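Local atomic coordinates of carbohydrate binding family 6 (Clostridium thermocellum, PDB entry 5A8C), a protein that probably hydrolyses terminal alpha-L-arabinofuranosidic bonds, as a five-bladed beta-propeller arabinofuranosidase of glycoside hydrolase family 43 that carries a calcium ion. Residues 139-152 / 188-201. Residues are numbered along the deposited sequence; the frame is centred on the assembly and turned at random.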
ATOM      1  N   PRO A 139      -3.393  15.282 -12.179  1.00  7.22           N
ATOM      2  CA  PRO A 139      -3.360  16.149 -13.387  1.00  7.81           C
ATOM      3  C   PRO A 139      -4.123  15.606 -14.568  1.00  7.64           C
ATOM      4  O   PRO A 139      -4.221  16.316 -15.569  1.00  9.48           O
ATOM      5  CB  PRO A 139      -1.878  16.196 -13.701  1.00  9.01           C
ATOM      6  CG  PRO A 139      -1.381  14.809 -13.303  1.00  8.94           C
ATOM      7  CD  PRO A 139      -2.172  14.466 -12.042  1.00  7.88           C
ATOM      8  N   LEU A 140      -4.653  14.392 -14.474  1.00  7.20           N
ATOM      9  CA  LEU A 140      -5.136  13.688 -15.660  1.00  7.37           C
ATOM     10  C   LEU A 140      -6.660  13.788 -15.780  1.00  7.44           C
ATOM     11  O   LEU A 140      -7.386  13.888 -14.785  1.00  8.66           O
ATOM     12  CB  LEU A 140      -4.761  12.204 -15.572  1.00  7.59           C
ATOM     13  CG  LEU A 140      -3.274  11.914 -15.501  1.00  8.65           C
ATOM     14  CD1 LEU A 140      -3.037  10.409 -15.493  1.00  8.98           C
ATOM     15  CD2 LEU A 140      -2.430  12.600 -16.538  1.00 10.38           C
ATOM     16  N   PRO A 141      -7.172  13.682 -17.000  1.00  8.03           N
ATOM     17  CA  PRO A 141      -8.622  13.709 -17.196  1.00  8.59           C
ATOM     18  C   PRO A 141      -9.313  12.404 -16.833  1.00  8.45           C
ATOM     19  O   PRO A 141     -10.545  12.374 -16.740  1.00 10.77           O
ATOM     20  CB  PRO A 141      -8.764  14.021 -18.688  1.00 10.08           C
ATOM     21  CG  PRO A 141      -7.518  13.470 -19.300  1.00 10.46           C
ATOM     22  CD  PRO A 141      -6.443  13.721 -18.289  1.00  9.13           C
ATOM     23  N   GLY A 142      -8.556  11.327 -16.690  1.00  8.80           N
ATOM     24  CA  GLY A 142      -9.084  10.031 -16.359  1.00  8.44           C
ATOM     25  C   GLY A 142      -8.020   9.207 -15.681  1.00  8.52           C
ATOM     26  O   GLY A 142      -6.925   9.691 -15.379  1.00  8.75           O
ATOM     27  N   PRO A 143      -8.339   7.943 -15.415  1.00  8.27           N
ATOM     28  CA  PRO A 143      -7.369   7.076 -14.718  1.00  8.08           C
ATOM     29  C   PRO A 143      -6.081   6.907 -15.490  1.00  7.23           C
ATOM     30  O   PRO A 143      -6.079   6.789 -16.725  1.00  9.38           O
ATOM     31  CB  PRO A 143      -8.122   5.781 -14.533  1.00  9.65           C
ATOM     32  CG  PRO A 143      -9.303   5.845 -15.377  1.00 11.17           C
ATOM     33  CD  PRO A 143      -9.616   7.256 -15.682  1.00  8.95           C
ATOM     34  N   LEU A 144      -5.013   6.758 -14.761  1.00  7.15           N
ATOM     35  CA  LEU A 144      -3.720   6.388 -15.287  1.00  7.48           C
ATOM     36  C   LEU A 144      -3.782   4.952 -15.854  1.00  7.46           C
ATOM     37  O   LEU A 144      -3.182   4.654 -16.901  1.00  8.83           O
ATOM     38  CB  LEU A 144      -2.661   6.524 -14.223  1.00  7.69           C
ATOM     39  CG  LEU A 144      -1.249   6.099 -14.602  1.00  8.32           C
ATOM     40  CD1 LEU A 144      -0.704   6.905 -15.764  1.00  9.50           C
ATOM     41  CD2 LEU A 144      -0.312   6.250 -13.410  1.00  9.03           C
ATOM     42  N   VAL A 145      -4.431   4.056 -15.110  1.00  7.60           N
ATOM     43  CA  VAL A 145      -4.627   2.682 -15.531  1.00  8.26           C
ATOM     44  C   VAL A 145      -6.111   2.348 -15.381  1.00  8.31           C
ATOM     45  O   VAL A 145      -6.716   2.653 -14.356  1.00  8.18           O
ATOM     46  CB  VAL A 145      -3.767   1.707 -14.664  1.00  9.69           C
ATOM     47  CG1 VAL A 145      -4.066   0.264 -15.060  1.00 12.11           C
ATOM     48  CG2 VAL A 145      -2.278   2.002 -14.835  1.00 11.10           C
ATOM     49  N   SER A 146      -6.695   1.779 -16.444  1.00 11.59           N
ATOM     50  CA  SER A 146      -8.136   1.536 -16.498  1.00 14.07           C
ATOM     51  C   SER A 146      -8.314   0.105 -17.034  1.00 12.89           C
ATOM     52  O   SER A 146      -7.356  -0.567 -17.460  1.00 12.78           O
ATOM     53  CB  SER A 146      -8.810   2.553 -17.484  1.00 15.72           C
ATOM     54  OG  SER A 146      -8.593   2.199 -18.819  1.00 18.19           O
ATOM     55  N   TRP A 147      -9.574  -0.306 -17.045  1.00 14.55           N
ATOM     56  CA  TRP A 147      -9.923  -1.570 -17.653  1.00 15.58           C
ATOM     57  C   TRP A 147      -9.508  -1.652 -19.124  1.00 14.97           C
ATOM     58  O   TRP A 147      -9.378  -2.755 -19.654  1.00 20.02           O
ATOM     59  CB  TRP A 147     -11.438  -1.809 -17.554  1.00 17.37           C
ATOM     60  CG  TRP A 147     -11.829  -2.144 -16.218  1.00 20.68           C
ATOM     61  CD1 TRP A 147     -12.581  -1.408 -15.339  1.00 25.93           C
ATOM     62  CD2 TRP A 147     -11.493  -3.343 -15.554  1.00 20.87           C
ATOM     63  NE1 TRP A 147     -12.718  -2.084 -14.144  1.00 27.76           N
ATOM     64  CE2 TRP A 147     -12.062  -3.289 -14.257  1.00 23.56           C
ATOM     65  CE3 TRP A 147     -10.791  -4.482 -15.942  1.00 23.46           C
ATOM     66  CZ2 TRP A 147     -11.948  -4.326 -13.373  1.00 21.39           C
ATOM     67  CZ3 TRP A 147     -10.654  -5.502 -15.041  1.00 26.70           C
ATOM     68  CH2 TRP A 147     -11.248  -5.424 -13.777  1.00 25.62           C
ATOM     69  N   ASN A 148      -9.383  -0.499 -19.792  1.00 15.66           N
ATOM     70  CA  ASN A 148      -9.025  -0.485 -21.204  1.00 17.00           C
ATOM     71  C   ASN A 148      -7.538  -0.318 -21.477  1.00 16.16           C
ATOM     72  O   ASN A 148      -7.148  -0.326 -22.643  1.00 18.78           O
ATOM     73  CB  ASN A 148      -9.850   0.608 -21.887  1.00 21.51           C
ATOM     74  CG  ASN A 148     -11.322   0.247 -21.969  1.00 27.08           C
ATOM     75  OD1 ASN A 148     -11.676  -0.925 -22.180  1.00 32.38           O
ATOM     76  ND2 ASN A 148     -12.193   1.242 -21.798  1.00 32.73           N
ATOM     77  N   THR A 149      -6.719  -0.260 -20.425  1.00 13.56           N
ATOM     78  CA  THR A 149      -5.303  -0.207 -20.615  1.00 12.96           C
ATOM     79  C   THR A 149      -4.838  -1.521 -21.266  1.00 11.89           C
ATOM     80  O   THR A 149      -5.195  -2.606 -20.815  1.00 12.05           O
ATOM     81  CB  THR A 149      -4.615  -0.030 -19.285  1.00 12.91           C
ATOM     82  OG1 THR A 149      -5.022   1.239 -18.724  1.00 13.21           O
ATOM     83  CG2 THR A 149      -3.105  -0.103 -19.414  1.00 13.86           C
ATOM     84  N   PRO A 150      -4.022  -1.461 -22.307  1.00 13.16           N
ATOM     85  CA  PRO A 150      -3.560  -2.682 -22.970  1.00 13.63           C
ATOM     86  C   PRO A 150      -2.853  -3.620 -22.024  1.00 12.54           C
ATOM     87  O   PRO A 150      -2.040  -3.170 -21.178  1.00 12.57           O
ATOM     88  CB  PRO A 150      -2.645  -2.155 -24.083  1.00 16.56           C
ATOM     89  CG  PRO A 150      -3.251  -0.808 -24.409  1.00 20.08           C
ATOM     90  CD  PRO A 150      -3.570  -0.262 -23.021  1.00 16.03           C
ATOM     91  N   GLY A 151      -3.233  -4.901 -22.101  1.00 12.62           N
ATOM     92  CA  GLY A 151      -2.632  -5.943 -21.283  1.00 13.00           C
ATOM     93  C   GLY A 151      -3.363  -6.215 -19.989  1.00 12.79           C
ATOM     94  O   GLY A 151      -3.037  -7.196 -19.303  1.00 14.79           O
ATOM     95  N   VAL A 152      -4.324  -5.384 -19.627  1.00 11.86           N
ATOM     96  CA  VAL A 152      -5.113  -5.685 -18.439  1.00 12.46           C
ATOM     97  C   VAL A 152      -6.064  -6.839 -18.665  1.00 13.29           C
ATOM     98  O   VAL A 152      -5.975  -7.906 -18.029  1.00 13.78           O
ATOM     99  CB  VAL A 152      -5.845  -4.458 -17.910  1.00 12.73           C
ATOM    100  CG1 VAL A 152      -6.769  -4.817 -16.779  1.00 15.08           C
ATOM    101  CG2 VAL A 152      -4.825  -3.434 -17.433  1.00 13.57           C
ATOM    102  N   ILE A 188       2.737  -2.807 -15.106  1.00  6.67           N
ATOM    103  CA  ILE A 188       2.929  -1.963 -16.281  1.00  6.92           C
ATOM    104  C   ILE A 188       4.052  -0.977 -16.026  1.00  6.61           C
ATOM    105  O   ILE A 188       4.232  -0.487 -14.906  1.00  6.77           O
ATOM    106  CB  ILE A 188       1.630  -1.253 -16.676  1.00  7.36           C
ATOM    107  CG1 ILE A 188       1.711  -0.648 -18.109  1.00  8.37           C
ATOM    108  CG2 ILE A 188       1.196  -0.208 -15.646  1.00  7.86           C
ATOM    109  CD1 ILE A 188       0.360  -0.262 -18.667  1.00  9.39           C
ATOM    110  N   LYS A 189       4.849  -0.690 -17.049  1.00  7.10           N
ATOM    111  CA  LYS A 189       5.822   0.379 -16.954  1.00  6.75           C
ATOM    112  C   LYS A 189       5.180   1.740 -16.914  1.00  6.65           C
ATOM    113  O   LYS A 189       4.200   2.006 -17.597  1.00  7.32           O
ATOM    114  CB  LYS A 189       6.785   0.289 -18.152  1.00  7.49           C
ATOM    115  CG  LYS A 189       7.635  -0.920 -18.102  1.00  8.98           C
ATOM    116  CD  LYS A 189       8.612  -0.986 -19.292  1.00 11.29           C
ATOM    117  CE  LYS A 189       7.985  -1.036 -20.696  1.00 15.28           C
ATOM    118  NZ  LYS A 189       7.153  -2.252 -20.956  1.00 18.25           N
ATOM    119  N   LEU A 190       5.760   2.628 -16.083  1.00  6.21           N
ATOM    120  CA  LEU A 190       5.433   4.047 -16.097  1.00  6.39           C
ATOM    121  C   LEU A 190       6.539   4.831 -16.739  1.00  6.53           C
ATOM    122  O   LEU A 190       7.722   4.488 -16.617  1.00  7.54           O
ATOM    123  CB  LEU A 190       5.180   4.582 -14.682  1.00  6.90           C
ATOM    124  CG  LEU A 190       4.125   3.855 -13.840  1.00  7.40           C
ATOM    125  CD1 LEU A 190       3.948   4.569 -12.530  1.00  8.93           C
ATOM    126  CD2 LEU A 190       2.835   3.686 -14.585  1.00  8.07           C
ATOM    127  N   GLY A 191       6.179   5.927 -17.407  1.00  6.74           N
ATOM    128  CA  GLY A 191       7.179   6.831 -17.904  1.00  7.30           C
ATOM    129  C   GLY A 191       7.948   7.508 -16.791  1.00  6.73           C
ATOM    130  O   GLY A 191       7.513   7.553 -15.623  1.00  7.13           O
ATOM    131  N   ASN A 192       9.085   8.108 -17.154  1.00  7.17           N
ATOM    132  CA  ASN A 192       9.903   8.793 -16.148  1.00  7.50           C
ATOM    133  C   ASN A 192       9.139   9.961 -15.508  1.00  7.58           C
ATOM    134  O   ASN A 192       9.466  10.319 -14.375  1.00  8.67           O
ATOM    135  CB  ASN A 192      11.212   9.294 -16.731  1.00  8.60           C
ATOM    136  CG  ASN A 192      12.210   8.156 -17.031  1.00  9.06           C
ATOM    137  OD1 ASN A 192      11.991   6.995 -16.663  1.00  9.88           O
ATOM    138  ND2 ASN A 192      13.292   8.498 -17.673  1.00 11.58           N
ATOM    139  N   ASP A 193       8.139  10.528 -16.186  1.00  7.94           N
ATOM    140  CA  ASP A 193       7.315  11.582 -15.593  1.00  8.52           C
ATOM    141  C   ASP A 193       6.321  11.060 -14.591  1.00  7.49           C
ATOM    142  O   ASP A 193       5.653  11.886 -13.936  1.00  8.17           O
ATOM    143  CB  ASP A 193       6.631  12.418 -16.670  1.00 10.04           C
ATOM    144  CG  ASP A 193       5.544  11.691 -17.517  1.00 10.30           C
ATOM    145  OD1 ASP A 193       5.054  10.610 -17.132  1.00 10.04           O
ATOM    146  OD2 ASP A 193       5.126  12.312 -18.541  1.00 13.62           O
ATOM    147  N   MET A 194       6.184   9.749 -14.429  1.00  6.76           N
ATOM    148  CA  MET A 194       5.410   9.107 -13.400  1.00  6.33           C
ATOM    149  C   MET A 194       3.904   9.300 -13.505  1.00  6.76           C
ATOM    150  O   MET A 194       3.136   8.822 -12.665  1.00  7.31           O
ATOM    151  CB  MET A 194       5.906   9.489 -12.012  1.00  6.89           C
ATOM    152  CG  MET A 194       7.341   9.072 -11.791  1.00  6.84           C
ATOM    153  SD  MET A 194       7.604   7.273 -11.841  1.00  7.28           S
ATOM    154  CE  MET A 194       7.194   6.843 -10.141  1.00  8.82           C
ATOM    155  N   ILE A 195       3.443   9.892 -14.624  1.00  7.00           N
ATOM    156  CA  ILE A 195       2.020  10.213 -14.843  1.00  7.25           C
ATOM    157  C   ILE A 195       1.542   9.684 -16.188  1.00  7.75           C
ATOM    158  O   ILE A 195       0.505  10.114 -16.678  1.00  8.80           O
ATOM    159  CB  ILE A 195       1.740  11.726 -14.675  1.00  8.04           C
ATOM    160  CG1 ILE A 195       2.512  12.555 -15.717  1.00  9.24           C
ATOM    161  CG2 ILE A 195       2.036  12.168 -13.264  1.00  8.17           C
ATOM    162  CD1 ILE A 195       2.007  13.969 -15.798  1.00 11.55           C
ATOM    163  N   SER A 196       2.268   8.691 -16.738  1.00  7.48           N
ATOM    164  CA  SER A 196       1.972   8.074 -18.004  1.00  7.68           C
ATOM    165  C   SER A 196       2.411   6.641 -17.928  1.00  7.66           C
ATOM    166  O   SER A 196       3.301   6.300 -17.137  1.00  7.90           O
ATOM    167  CB  SER A 196       2.734   8.818 -19.098  1.00  9.88           C
ATOM    168  OG  SER A 196       4.141   8.779 -18.908  1.00 10.99           O
ATOM    169  N   THR A 197       1.805   5.801 -18.766  1.00  8.24           N
ATOM    170  CA  THR A 197       2.235   4.438 -18.927  1.00  8.29           C
ATOM    171  C   THR A 197       3.046   4.283 -20.211  1.00  9.06           C
ATOM    172  O   THR A 197       2.921   5.092 -21.110  1.00 11.62           O
ATOM    173  CB  THR A 197       1.039   3.477 -18.905  1.00  9.68           C
ATOM    174  OG1 THR A 197       0.145   3.801 -19.952  1.00 11.87           O
ATOM    175  CG2 THR A 197       0.267   3.500 -17.597  1.00 10.53           C
ATOM    176  N   VAL A 198       3.854   3.233 -20.246  1.00  8.76           N
ATOM    177  CA  VAL A 198       4.629   2.909 -21.407  1.00  9.86           C
ATOM    178  C   VAL A 198       4.337   1.438 -21.730  1.00 10.23           C
ATOM    179  O   VAL A 198       4.532   0.572 -20.890  1.00 10.81           O
ATOM    180  CB  VAL A 198       6.155   3.074 -21.153  1.00 11.75           C
ATOM    181  CG1 VAL A 198       6.955   2.636 -22.391  1.00 14.66           C
ATOM    182  CG2 VAL A 198       6.472   4.502 -20.807  1.00 13.00           C
ATOM    183  N   GLY A 199       3.870   1.178 -22.928  1.00 11.38           N
ATOM    184  CA  GLY A 199       3.635  -0.202 -23.345  1.00 11.90           C
ATOM    185  C   GLY A 199       2.399  -0.770 -22.706  1.00 12.35           C
ATOM    186  O   GLY A 199       1.503  -0.062 -22.228  1.00 14.00           O
ATOM    187  N   SER A 200       2.365  -2.074 -22.659  1.00 11.77           N
ATOM    188  CA  SER A 200       1.238  -2.845 -22.179  0.80 11.98           C
ATOM    189  C   SER A 200       1.528  -3.418 -20.769  1.00 10.04           C
ATOM    190  O   SER A 200       2.670  -3.672 -20.409  1.00 11.18           O
ATOM    191  CB  SER A 200       0.951  -3.970 -23.150  0.80 14.00           C
ATOM    192  OG  SER A 200       0.541  -3.421 -24.399  0.80 18.28           O
ATOM    193  N   ALA A 201       0.454  -3.662 -20.056  1.00  9.72           N
ATOM    194  CA  ALA A 201       0.567  -4.413 -18.799  1.00  9.31           C
ATOM    195  C   ALA A 201       0.894  -5.872 -19.134  1.00  9.30           C
ATOM    196  O   ALA A 201       0.573  -6.388 -20.210  1.00 11.80           O
ATOM    197  CB  ALA A 201      -0.725  -4.325 -18.015  1.00  9.21           C
TER
HETATM  198  O   HOH W   1      -2.354   4.964 -19.443  1.00 14.95           O
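Leu144 pushes its side chain across to the loop 194-196, just past the type I turn Gly191 to Met194, and carries the largest share of this contact. With CG anti to the backbone N (chi1 177°), its two methyls divide the work: CD1 lies against the peptide between Ile195 and Ser196, 3.5 Å from Ile195 O, while CD2 reaches inward to Leu190 CD2 at 4.2 Å. Leu140 brings CD1 and CD2 to the same Ile195 carbonyl, and the Ile195 side chain continues the apolar patch to the ring of Pro139. The backbone here is shaped by an Asx turn, in which Asp193 OD1 accepts from Ile195 N; Ser196 OG donates to the same oxygen from the opposite face of the carboxylate.

Further along, Thr197 CG2 packs on Val145 CG2, the one side chain nearly perpendicular to the other, and Thr197 OG1 turns to a water 2.8 Å away that donates to Leu144 O. Val145 and Ile188 run antiparallel alongside one another, whereas Thr149 CG2 and Ile188 CD1 meet tip to tip at 3.5 Å. Thr149 OG1 instead accepts a nearly straight bond from Ser146 N (173°).

At the far end Ala201 N donates to Pro150 O (2.8 Å), backed by a CA-H...O contact from Gly151 CA to Ala201 O.

The loop 139-152 thus packs along strand 185-190 and the two short strands paired with it, 197-198 and 200-204, between which the chain bends at Gly199. Val145, bulged opposite Ile124 with Leu144, also touches Met175 and Phe177 of strand 173-178, while Tyr116 of strand 112-118 packs on both Leu144 and Leu190, so the contact bridges strands 112-118 and 124-129 to the sheet of 173-178 and 185-190, probably adjacent blades of the propeller.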